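Local coordinates for protein CDA peptide synthetase I (Streptomyces coelicolor, PDB 5DU9) that is a condensation domain of a modular peptide synthetase, with the two-lobed alpha/beta fold of that family, at residues A[34-39]-A[380-385]; A[38-43]-A[373-378]; A[271-276]-A[327-332]; A[315-320]-A[333-338]. The protein carries 1 engineered substitution. All blocks are in the same frame, centred on the assembly; numbering follows the deposited sequence.

Contact 1 (A[34-39]-A[380-385])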
loop_
_atom_site.group_PDB
_atom_site.type_symbol
_atom_site.label_atom_id
_atom_site.label_comp_id
_atom_site.label_asym_id
_atom_site.label_seq_id
_atom_site.Cartn_x
_atom_site.Cartn_y
_atom_site.Cartn_z
ATOM N N THR A 34 4.706 -7.256 4.660
ATOM C CA THR A 34 4.821 -6.028 3.886
ATOM C C THR A 34 5.741 -5.066 4.612
ATOM O O THR A 34 6.146 -5.318 5.748
ATOM C CB THR A 34 3.448 -5.378 3.667
ATOM O OG1 THR A 34 2.809 -5.181 4.932
ATOM C CG2 THR A 34 2.576 -6.268 2.810
ATOM N N GLY A 35 6.086 -3.963 3.965
ATOM C CA GLY A 35 6.968 -3.016 4.609
ATOM C C GLY A 35 7.168 -1.716 3.873
ATOM O O GLY A 35 6.834 -1.571 2.696
ATOM N N SER A 36 7.726 -0.759 4.602
ATOM C CA SER A 36 8.126 0.519 4.042
ATOM C C SER A 36 9.299 1.003 4.868
ATOM O O SER A 36 9.680 0.355 5.842
ATOM C CB SER A 36 6.986 1.533 4.074
ATOM O OG SER A 36 6.641 1.851 5.413
ATOM N N CYS A 37 9.867 2.140 4.495
ATOM C CA CYS A 37 10.909 2.742 5.309
ATOM C C CYS A 37 10.898 4.254 5.170
ATOM O O CYS A 37 10.249 4.790 4.274
ATOM C CB CYS A 37 12.285 2.187 4.929
ATOM S SG CYS A 37 12.851 2.616 3.267
ATOM N N LEU A 38 11.593 4.922 6.087
ATOM C CA LEU A 38 11.835 6.357 6.004
ATOM C C LEU A 38 13.304 6.605 5.717
ATOM O O LEU A 38 14.169 6.102 6.430
ATOM C CB LEU A 38 11.459 7.072 7.306
ATOM C CG LEU A 38 10.006 7.115 7.769
ATOM C CD1 LEU A 38 9.933 7.870 9.085
ATOM C CD2 LEU A 38 9.100 7.760 6.729
ATOM N N GLU A 39 13.579 7.374 4.670
ATOM C CA GLU A 39 14.925 7.851 4.415
ATOM C C GLU A 39 15.094 9.160 5.166
ATOM O O GLU A 39 14.411 10.140 4.872
ATOM C CB GLU A 39 15.162 8.022 2.918
ATOM C CG GLU A 39 15.078 6.710 2.152
ATOM C CD GLU A 39 15.237 6.884 0.655
ATOM O OE1 GLU A 39 14.946 7.988 0.147
ATOM O OE2 GLU A 39 15.657 5.916 -0.014
ATOM N N GLY A 380 12.163 12.744 7.484
ATOM C CA GLY A 380 12.024 11.411 6.921
ATOM C C GLY A 380 11.091 11.353 5.728
ATOM O O GLY A 380 9.936 11.779 5.804
ATOM N N LEU A 381 11.597 10.812 4.622
ATOM C CA LEU A 381 10.807 10.616 3.411
ATOM C C LEU A 381 10.461 9.142 3.243
ATOM O O LEU A 381 11.342 8.286 3.221
ATOM C CB LEU A 381 11.568 11.124 2.186
ATOM C CG LEU A 381 11.971 12.600 2.213
ATOM C CD1 LEU A 381 12.726 12.965 0.945
ATOM C CD2 LEU A 381 10.754 13.501 2.389
ATOM N N MET A 382 9.173 8.849 3.125
ATOM C CA MET A 382 8.717 7.465 3.080
ATOM C C MET A 382 8.957 6.846 1.709
ATOM O O MET A 382 8.784 7.503 0.683
ATOM C CB MET A 382 7.230 7.387 3.436
ATOM C CG MET A 382 6.669 5.969 3.481
ATOM S SD MET A 382 5.004 5.930 4.179
ATOM C CE MET A 382 4.465 4.298 3.671
ATOM N N ARG A 383 9.371 5.584 1.695
ATOM C CA ARG A 383 9.365 4.815 0.460
ATOM C C ARG A 383 8.903 3.393 0.735
ATOM O O ARG A 383 9.127 2.832 1.812
ATOM C CB ARG A 383 10.738 4.830 -0.226
ATOM C CG ARG A 383 11.808 3.905 0.333
ATOM C CD ARG A 383 12.954 3.793 -0.671
ATOM N NE ARG A 383 14.161 3.189 -0.108
ATOM C CZ ARG A 383 14.553 1.930 -0.302
ATOM N NH1 ARG A 383 13.842 1.097 -1.056
ATOM N NH2 ARG A 383 15.673 1.499 0.263
ATOM N N SER A 384 8.235 2.830 -0.259
ATOM C CA SER A 384 7.657 1.502 -0.148
ATOM C C SER A 384 8.739 0.437 -0.281
ATOM O O SER A 384 9.691 0.602 -1.043
ATOM C CB SER A 384 6.578 1.319 -1.220
ATOM O OG SER A 384 5.960 0.051 -1.119
ATOM N N ILE A 385 8.603 -0.645 0.480
ATOM C CA ILE A 385 9.509 -1.788 0.362
ATOM C C ILE A 385 8.765 -2.945 -0.290
ATOM O O ILE A 385 9.268 -3.567 -1.225
ATOM C CB ILE A 385 10.076 -2.220 1.736
ATOM C CG1 ILE A 385 10.976 -1.124 2.316
ATOM C CG2 ILE A 385 10.850 -3.531 1.625
ATOM C CD1 ILE A 385 12.215 -0.802 1.484
HETATM O O HOH W 1 4.589 -0.385 1.195
#
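Ser36, Cys37, Leu38 and Glu39 pair with Ser384, Arg383, Met382 and Leu381 as antiparallel neighbours in the mixed sheet of the N-terminal lobe of the condensation-domain fold, where strand 33-40 lies between strands 149-157 and 379-384. Backbone bonds come first. Cys37 and Arg383 form a hydrogen-bonded pair, Cys37 N to Arg383 O at 2.9 Å and Arg383 N to Cys37 O at 2.8 Å. Glu39 and Leu381 form another, while Ser36-Ser384 and Leu38-Met382 are non-hydrogen-bonded pairs; in the latter, Leu38 CA and Met382 CA make CA-H...O contacts with Leu381 O and Cys37 O. At the corner beyond the pairing, Ile385 N reaches Gly35 O from above its carbonyl plane, and a water donates to both Gly35 O and Ser384 OG.

Side chains also meet on both faces. On the face of Ser36 and Leu38, Leu38 CD2 lies 3.8 Å from Met382 CB, and the extended methionine chain carries CE into van der Waals contact with Ser36 OG at 3.7 Å. That hydroxyl is hydrogen-bonded to Tyr170 of helix 163-182, which covers this face. On the other, Ile385 CD1 reaches Cys37 SG.

Charge adds the remaining tie. Arg383 holds CG between its backbone N and carbonyl carbon (chi1 79°), which places CG 3.4 Å from Cys37 SG and lets the sulfur lie over one guanidinium face. Glu39 and Arg383 cross at about a right angle, their carboxylate and guanidinium planes 62° apart. Gln119 OE1 accepts a hydrogen bond from Arg383 NH1, and Arg383 NE makes a weak, bent salt-bridge bond to Glu39 OE2 at 3.1 Å.

Contact 2 (A[38-43]-A[373-378])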
loop_
_atom_site.group_PDB
_atom_site.type_symbol
_atom_site.label_atom_id
_atom_site.label_comp_id
_atom_site.label_asym_id
_atom_site.label_seq_id
_atom_site.Cartn_x
_atom_site.Cartn_y
_atom_site.Cartn_z
ATOM N N LEU A 38 11.593 4.922 6.087
ATOM C CA LEU A 38 11.835 6.357 6.004
ATOM C C LEU A 38 13.304 6.605 5.717
ATOM O O LEU A 38 14.169 6.102 6.430
ATOM C CB LEU A 38 11.459 7.072 7.306
ATOM C CG LEU A 38 10.006 7.115 7.769
ATOM C CD1 LEU A 38 9.933 7.870 9.085
ATOM C CD2 LEU A 38 9.100 7.760 6.729
ATOM N N GLU A 39 13.579 7.374 4.670
ATOM C CA GLU A 39 14.925 7.851 4.415
ATOM C C GLU A 39 15.094 9.160 5.166
ATOM O O GLU A 39 14.411 10.140 4.872
ATOM C CB GLU A 39 15.162 8.022 2.918
ATOM C CG GLU A 39 15.078 6.710 2.152
ATOM C CD GLU A 39 15.237 6.884 0.655
ATOM O OE1 GLU A 39 14.946 7.988 0.147
ATOM O OE2 GLU A 39 15.657 5.916 -0.014
ATOM N N ILE A 40 15.997 9.164 6.142
ATOM C CA ILE A 40 16.122 10.271 7.083
ATOM C C ILE A 40 17.465 10.970 6.880
ATOM O O ILE A 40 18.510 10.324 6.839
ATOM C CB ILE A 40 15.961 9.765 8.535
ATOM C CG1 ILE A 40 14.567 9.149 8.709
ATOM C CG2 ILE A 40 16.159 10.895 9.534
ATOM C CD1 ILE A 40 14.452 8.158 9.847
ATOM N N ASP A 41 17.424 12.295 6.750
ATOM C CA ASP A 41 18.563 13.055 6.242
ATOM C C ASP A 41 19.508 13.577 7.325
ATOM O O ASP A 41 20.413 14.356 7.031
ATOM C CB ASP A 41 18.060 14.231 5.393
ATOM C CG ASP A 41 17.276 15.254 6.204
ATOM O OD1 ASP A 41 16.981 14.996 7.389
ATOM O OD2 ASP A 41 16.947 16.323 5.646
ATOM N N GLY A 42 19.302 13.154 8.568
ATOM C CA GLY A 42 20.145 13.605 9.664
ATOM C C GLY A 42 20.164 12.623 10.818
ATOM O O GLY A 42 19.342 11.706 10.866
ATOM N N PRO A 43 21.098 12.817 11.762
ATOM C CA PRO A 43 21.294 11.867 12.862
ATOM C C PRO A 43 20.123 11.784 13.839
ATOM O O PRO A 43 19.522 12.801 14.191
ATOM C CB PRO A 43 22.549 12.399 13.568
ATOM C CG PRO A 43 22.622 13.834 13.200
ATOM C CD PRO A 43 22.056 13.935 11.819
ATOM N N VAL A 373 8.300 13.466 7.342
ATOM C CA VAL A 373 8.187 13.201 8.769
ATOM C C VAL A 373 9.256 13.976 9.534
ATOM O O VAL A 373 10.448 13.833 9.267
ATOM C CB VAL A 373 8.306 11.685 9.056
ATOM C CG1 VAL A 373 8.284 11.402 10.547
ATOM C CG2 VAL A 373 7.179 10.931 8.365
ATOM N N ASP A 374 8.821 14.789 10.492
ATOM C CA ASP A 374 9.715 15.712 11.187
ATOM C C ASP A 374 10.209 15.149 12.517
ATOM O O ASP A 374 9.443 15.017 13.470
ATOM C CB ASP A 374 9.003 17.048 11.422
ATOM C CG ASP A 374 9.913 18.100 12.032
ATOM O OD1 ASP A 374 11.150 17.966 11.919
ATOM O OD2 ASP A 374 9.388 19.067 12.622
ATOM N N PHE A 375 11.500 14.832 12.580
ATOM C CA PHE A 375 12.100 14.308 13.800
ATOM C C PHE A 375 12.775 15.414 14.614
ATOM O O PHE A 375 13.620 15.142 15.466
ATOM C CB PHE A 375 13.106 13.204 13.463
ATOM C CG PHE A 375 12.463 11.925 13.018
ATOM C CD1 PHE A 375 12.017 11.004 13.950
ATOM C CD2 PHE A 375 12.300 11.644 11.671
ATOM C CE1 PHE A 375 11.418 9.821 13.547
ATOM C CE2 PHE A 375 11.700 10.466 11.262
ATOM C CZ PHE A 375 11.261 9.555 12.205
ATOM N N GLY A 376 12.391 16.659 14.348
ATOM C CA GLY A 376 12.913 17.797 15.086
ATOM C C GLY A 376 14.239 18.270 14.526
ATOM O O GLY A 376 15.183 18.542 15.269
ATOM N N GLY A 377 14.300 18.375 13.202
ATOM C CA GLY A 377 15.521 18.717 12.497
ATOM C C GLY A 377 15.692 17.760 11.335
ATOM O O GLY A 377 15.463 18.132 10.183
ATOM N N PRO A 378 16.086 16.510 11.631
ATOM C CA PRO A 378 16.080 15.470 10.599
ATOM C C PRO A 378 14.678 15.258 10.046
ATOM O O PRO A 378 13.706 15.326 10.799
ATOM C CB PRO A 378 16.570 14.223 11.342
ATOM C CG PRO A 378 17.280 14.736 12.537
ATOM C CD PRO A 378 16.580 16.000 12.920
HETATM O O HOH W 2 16.233 18.231 7.246
#
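The beta-hairpin turn between strands 373-374 and 379-384 lays Phe375 and Pro378 against Leu38, Ile40 and the chain leaving strand 33-40. Within the turn Phe375 N bonds to Pro378 O, and Asp374 OD1 accepts from Gly376 N at 3.0 Å to make an Asx turn, the amide approaching from above the carboxylate plane.

Phe375 has CG anti to its carbonyl carbon (chi1 -73°), an orientation that turns the ring toward the strand. Leu38 CD1 meets the rim of the ring near its plane, 3.8 Å from CZ. Ile40 approaches at about a right angle to the phenylalanine side chain, with CD1 3.9 Å from CE2. The second leucine methyl, CD2, lies near Val373 CG2. Ala174 of helix 163-182 touches both Val373 and Phe375.

Pro378 fills the other half of the interface. Its CB packs 3.8 Å from Ile40 CG2, and its CG comes 3.4 Å from Pro43 O. Asp41 OD1 passes close to Pro378 CA on its way to a hydrogen bond with Val379 N, while Asp41 OD2 and Gly377 O share a water that donates to both.

The chemistry is therefore split: a largely buried hydrocarbon patch joins the turn to the strand on the side toward helix 163-182, and at the more exposed margin a water links the carboxylate of Asp41 to the carbonyl of Gly377.

Contact 3 (A[271-276]-A[327-332])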
loop_
_atom_site.group_PDB
_atom_site.type_symbol
_atom_site.label_atom_id
_atom_site.label_comp_id
_atom_site.label_asym_id
_atom_site.label_seq_id
_atom_site.Cartn_x
_atom_site.Cartn_y
_atom_site.Cartn_z
ATOM N N VAL A 271 -2.263 9.034 -14.001
ATOM C CA VAL A 271 -1.424 7.841 -13.941
ATOM C C VAL A 271 -2.231 6.583 -14.266
ATOM O O VAL A 271 -1.782 5.735 -15.035
ATOM C CB VAL A 271 -0.759 7.708 -12.557
ATOM C CG1 VAL A 271 -0.021 6.382 -12.417
ATOM C CG2 VAL A 271 0.200 8.860 -12.334
ATOM N N ILE A 272 -3.414 6.456 -13.675
ATOM C CA ILE A 272 -4.265 5.307 -13.952
ATOM C C ILE A 272 -4.590 5.246 -15.446
ATOM O O ILE A 272 -4.511 4.183 -16.063
ATOM C CB ILE A 272 -5.563 5.360 -13.113
ATOM C CG1 ILE A 272 -5.232 5.134 -11.641
ATOM C CG2 ILE A 272 -6.554 4.302 -13.568
ATOM C CD1 ILE A 272 -6.355 5.510 -10.683
ATOM N N ALA A 273 -4.945 6.386 -16.030
ATOM C CA ALA A 273 -5.203 6.445 -17.468
ATOM C C ALA A 273 -3.967 6.025 -18.262
ATOM O O ALA A 273 -4.074 5.352 -19.288
ATOM C CB ALA A 273 -5.644 7.846 -17.871
ATOM N N GLY A 274 -2.792 6.417 -17.778
ATOM C CA GLY A 274 -1.541 6.038 -18.410
ATOM C C GLY A 274 -1.318 4.536 -18.407
ATOM O O GLY A 274 -0.883 3.970 -19.405
ATOM N N VAL A 275 -1.608 3.889 -17.283
ATOM C CA VAL A 275 -1.503 2.437 -17.214
ATOM C C VAL A 275 -2.509 1.796 -18.172
ATOM O O VAL A 275 -2.170 0.870 -18.899
ATOM C CB VAL A 275 -1.727 1.909 -15.778
ATOM C CG1 VAL A 275 -1.673 0.388 -15.752
ATOM C CG2 VAL A 275 -0.685 2.478 -14.834
ATOM N N ALA A 276 -3.741 2.297 -18.184
ATOM C CA ALA A 276 -4.762 1.767 -19.083
ATOM C C ALA A 276 -4.328 1.890 -20.541
ATOM O O ALA A 276 -4.470 0.953 -21.322
ATOM C CB ALA A 276 -6.085 2.485 -18.865
ATOM N N ARG A 327 -9.218 11.717 -23.542
ATOM C CA ARG A 327 -10.457 10.948 -23.542
ATOM C C ARG A 327 -10.349 9.740 -22.619
ATOM O O ARG A 327 -11.317 9.370 -21.959
ATOM C CB ARG A 327 -10.823 10.488 -24.953
ATOM C CG ARG A 327 -12.144 9.725 -25.026
ATOM C CD ARG A 327 -13.330 10.627 -24.693
ATOM N NE ARG A 327 -14.607 9.920 -24.758
ATOM C CZ ARG A 327 -15.132 9.217 -23.758
ATOM N NH1 ARG A 327 -14.492 9.106 -22.600
ATOM N NH2 ARG A 327 -16.301 8.613 -23.919
ATOM N N VAL A 328 -9.177 9.116 -22.573
ATOM C CA VAL A 328 -8.979 7.986 -21.671
ATOM C C VAL A 328 -9.046 8.453 -20.220
ATOM O O VAL A 328 -9.583 7.749 -19.365
ATOM C CB VAL A 328 -7.639 7.276 -21.938
ATOM C CG1 VAL A 328 -7.431 6.126 -20.956
ATOM C CG2 VAL A 328 -7.606 6.749 -23.368
ATOM N N VAL A 329 -8.504 9.637 -19.940
ATOM C CA VAL A 329 -8.607 10.214 -18.603
ATOM C C VAL A 329 -10.088 10.391 -18.232
ATOM O O VAL A 329 -10.491 10.100 -17.110
ATOM C CB VAL A 329 -7.851 11.564 -18.504
ATOM C CG1 VAL A 329 -8.144 12.270 -17.177
ATOM C CG2 VAL A 329 -6.349 11.344 -18.655
ATOM N N GLU A 330 -10.901 10.842 -19.181
ATOM C CA GLU A 330 -12.339 10.985 -18.933
ATOM C C GLU A 330 -12.993 9.630 -18.662
ATOM O O GLU A 330 -13.865 9.508 -17.798
ATOM C CB GLU A 330 -13.020 11.669 -20.116
ATOM C CG GLU A 330 -12.644 13.128 -20.282
ATOM C CD GLU A 330 -13.190 13.735 -21.562
ATOM O OE1 GLU A 330 -13.950 13.048 -22.276
ATOM O OE2 GLU A 330 -12.855 14.902 -21.855
ATOM N N THR A 331 -12.575 8.615 -19.412
ATOM C CA THR A 331 -13.090 7.264 -19.232
ATOM C C THR A 331 -12.757 6.766 -17.828
ATOM O O THR A 331 -13.594 6.163 -17.152
ATOM C CB THR A 331 -12.513 6.313 -20.297
ATOM O OG1 THR A 331 -12.944 6.754 -21.587
ATOM C CG2 THR A 331 -12.976 4.873 -20.076
ATOM N N VAL A 332 -11.535 7.038 -17.389
ATOM C CA VAL A 332 -11.105 6.667 -16.044
ATOM C C VAL A 332 -11.948 7.385 -14.993
ATOM O O VAL A 332 -12.393 6.779 -14.023
ATOM C CB VAL A 332 -9.609 6.993 -15.832
ATOM C CG1 VAL A 332 -9.223 6.946 -14.354
ATOM C CG2 VAL A 332 -8.748 6.031 -16.631
#
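Ala273 projects its methyl group into a shallow hollow formed by Val328, Val329 and Val332. The CB of Ala273 is 3.7 Å from Val329 CG2 and 3.8 Å from Val332 CG2, with Val328 CG1 closing the third side at 4.0 Å. So small a bump lets the helices come near each other: the axes of the two short segments approach to 8.7 Å and cross at 110°.

The fit is reciprocal. Val332 sits across Ile272 and Ala273, one methyl on each: CG1 lies 3.8 Å from Ile272 CG2, and CG2 rests 3.7 Å from Ala273 CA. Val332 has CG1 anti to its backbone N (chi1 166°), a rotation that turns CG1 to Ile272 and CG2 to Ala273.

Both helices belong to the C-terminal lobe of the condensation-domain fold. Helix 267-283 lies against strands 287-294, 311-318 and 363-366, and Leu317 of strand 311-318 touches Ala276 and Val332, one from each helix.

Nearly one turn along from Ala273, Ala276 is touched more lightly. Val328 CG1 lies by both alanines, 3.8 Å from Ala273 O and a loose 4.4 Å from Ala276 CB.

Contact 4 (A[315-320]-A[333-338])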
loop_
_atom_site.group_PDB
_atom_site.type_symbol
_atom_site.label_atom_id
_atom_site.label_comp_id
_atom_site.label_asym_id
_atom_site.label_seq_id
_atom_site.Cartn_x
_atom_site.Cartn_y
_atom_site.Cartn_z
ATOM N N LEU A 315 -11.219 -1.738 -11.891
ATOM C CA LEU A 315 -11.597 -0.609 -12.720
ATOM C C LEU A 315 -11.572 -1.053 -14.171
ATOM O O LEU A 315 -10.509 -1.327 -14.733
ATOM C CB LEU A 315 -10.646 0.565 -12.484
ATOM C CG LEU A 315 -11.073 1.927 -13.028
ATOM C CD1 LEU A 315 -12.234 2.488 -12.224
ATOM C CD2 LEU A 315 -9.896 2.878 -13.004
ATOM N N ARG A 316 -12.751 -1.152 -14.771
ATOM C CA ARG A 316 -12.867 -1.613 -16.138
ATOM C C ARG A 316 -12.994 -0.430 -17.078
ATOM O O ARG A 316 -13.838 0.448 -16.878
ATOM C CB ARG A 316 -14.060 -2.540 -16.284
ATOM C CG ARG A 316 -14.037 -3.304 -17.564
ATOM C CD ARG A 316 -15.070 -4.396 -17.535
ATOM N NE ARG A 316 -14.795 -5.400 -18.544
ATOM C CZ ARG A 316 -15.474 -6.530 -18.663
ATOM N NH1 ARG A 316 -16.475 -6.796 -17.830
ATOM N NH2 ARG A 316 -15.148 -7.390 -19.615
ATOM N N LEU A 317 -12.144 -0.424 -18.099
ATOM C CA LEU A 317 -11.982 0.719 -18.988
ATOM C C LEU A 317 -11.986 0.253 -20.434
ATOM O O LEU A 317 -11.236 -0.651 -20.795
ATOM C CB LEU A 317 -10.671 1.451 -18.683
ATOM C CG LEU A 317 -10.424 1.778 -17.210
ATOM C CD1 LEU A 317 -8.958 2.064 -16.939
ATOM C CD2 LEU A 317 -11.284 2.955 -16.796
ATOM N N ALA A 318 -12.832 0.866 -21.256
ATOM C CA ALA A 318 -12.814 0.615 -22.686
ATOM C C ALA A 318 -11.998 1.701 -23.368
ATOM O O ALA A 318 -12.254 2.886 -23.169
ATOM C CB ALA A 318 -14.228 0.568 -23.248
ATOM N N VAL A 319 -10.998 1.290 -24.143
ATOM C CA VAL A 319 -10.192 2.217 -24.925
ATOM C C VAL A 319 -10.463 1.936 -26.396
ATOM O O VAL A 319 -9.978 0.955 -26.961
ATOM C CB VAL A 319 -8.685 2.090 -24.610
ATOM C CG1 VAL A 319 -7.891 3.126 -25.384
ATOM C CG2 VAL A 319 -8.438 2.250 -23.117
ATOM N N ARG A 320 -11.267 2.800 -27.003
ATOM C CA ARG A 320 -11.714 2.600 -28.370
ATOM C C ARG A 320 -10.728 3.211 -29.356
ATOM O O ARG A 320 -9.936 4.077 -28.988
ATOM C CB ARG A 320 -13.108 3.204 -28.563
ATOM C CG ARG A 320 -14.222 2.390 -27.921
ATOM C CD ARG A 320 -15.548 3.132 -27.967
ATOM N NE ARG A 320 -16.669 2.298 -27.539
ATOM C CZ ARG A 320 -17.056 2.138 -26.277
ATOM N NH1 ARG A 320 -16.414 2.746 -25.288
ATOM N NH2 ARG A 320 -18.093 1.357 -26.001
ATOM N N SER A 333 -12.169 8.678 -15.195
ATOM C CA SER A 333 -12.962 9.464 -14.256
ATOM C C SER A 333 -14.391 8.926 -14.123
ATOM O O SER A 333 -14.928 8.853 -13.016
ATOM C CB SER A 333 -12.990 10.931 -14.688
ATOM O OG SER A 333 -11.723 11.538 -14.509
ATOM N N GLU A 334 -14.998 8.547 -15.246
ATOM C CA GLU A 334 -16.359 8.014 -15.243
ATOM C C GLU A 334 -16.422 6.683 -14.501
ATOM O O GLU A 334 -17.324 6.450 -13.691
ATOM C CB GLU A 334 -16.874 7.844 -16.672
ATOM C CG GLU A 334 -18.271 7.247 -16.756
ATOM C CD GLU A 334 -18.847 7.286 -18.160
ATOM O OE1 GLU A 334 -19.878 6.623 -18.400
ATOM O OE2 GLU A 334 -18.272 7.980 -19.026
ATOM N N ALA A 335 -15.456 5.811 -14.770
ATOM C CA ALA A 335 -15.415 4.508 -14.125
ATOM C C ALA A 335 -15.131 4.640 -12.631
ATOM O O ALA A 335 -15.720 3.924 -11.822
ATOM C CB ALA A 335 -14.370 3.625 -14.787
ATOM N N MET A 336 -14.223 5.543 -12.268
ATOM C CA MET A 336 -13.879 5.748 -10.862
ATOM C C MET A 336 -15.065 6.305 -10.078
ATOM O O MET A 336 -15.245 5.985 -8.904
ATOM C CB MET A 336 -12.681 6.685 -10.729
ATOM C CG MET A 336 -11.347 6.010 -10.979
ATOM S SD MET A 336 -10.922 4.789 -9.717
ATOM C CE MET A 336 -10.640 5.830 -8.290
ATOM N N SER A 337 -15.877 7.135 -10.717
ATOM C CA SER A 337 -17.062 7.663 -10.043
ATOM C C SER A 337 -17.944 6.515 -9.558
ATOM O O SER A 337 -18.435 6.533 -8.427
ATOM C CB SER A 337 -17.846 8.592 -10.967
ATOM O OG SER A 337 -17.112 9.777 -11.224
ATOM N N GLY A 338 -18.119 5.506 -10.404
ATOM C CA GLY A 338 -18.928 4.355 -10.051
ATOM C C GLY A 338 -18.261 3.486 -9.003
ATOM O O GLY A 338 -18.909 2.975 -8.095
#
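Leu315 lays its CD1 methyl over the turn of helix 325-341 at Ala335 and Met336. This methyl is 3.5 Å from Ala335 CB and almost as near the backbone, with Met336 N at 3.6 Å, so it rests on the peptide link as well as on the side chains. The leucine has CG anti to its own amide N (chi1 -167°), and this carries both methyls out from the strand to the helix.

Met336 meets both leucine methyls, CD1 the more closely. Its chain is bent at chi2 and chi3, and the bends bring the sulfur against the leucine, across which the chain runs at about a right angle: SD lies 3.6 Å from Leu315 CD1 and 3.9 Å from Leu315 CD2. The same methionine also touches Arg269 of helix 267-283.

Ala335 is the point on which the strand converges. Besides Leu315, its CB meets Leu317 CD2 at 3.7 Å and the carbonyl oxygen of Arg316 at 3.8 Å, so residues two apart on the strand grip one methyl, with the carbonyl oxygen of the intervening residue also against it. The side chain of Arg316 leaves on the far side of the strand, where NH2 forms a salt bridge with Asp223.

Strand and helix segments run nearly antiparallel, at 152°, with axes 8.3 Å apart at closest approach. Leu315 also touches Ile272 of helix 267-283. The arrangement is that of a layered alpha/beta fold: strand 311-318, paired with strand 287-294, carries helices on one face in the C-terminal lobe of the condensation domain.

In the fold
Contacts 1 and 2 start from the same strand, 33-40, their centres 13 Å apart. They belong to one sheet, and Gly380 N probably bonds to Val373 O at 2.7 Å, tying the hairpin together. Contacts 3 and 4 share helix 325-341, have centres 8 Å apart and touch, for instance, at Thr331 CG2 and Ala318 O, 3.7 Å apart. Their segments alternate along the chain, and both contacts are nested inside the long loops closed by contacts 1 and 2. The two groups are well separated: the centres of contacts 2 and 4 are about 40 Å apart. Bound (2S)-2-amino-N-butyl-propanamide lies about 9 Å from the Ser384 side chain and about 14 Å from those of Ile272 and Leu315, consistent with a pocket between two lobes.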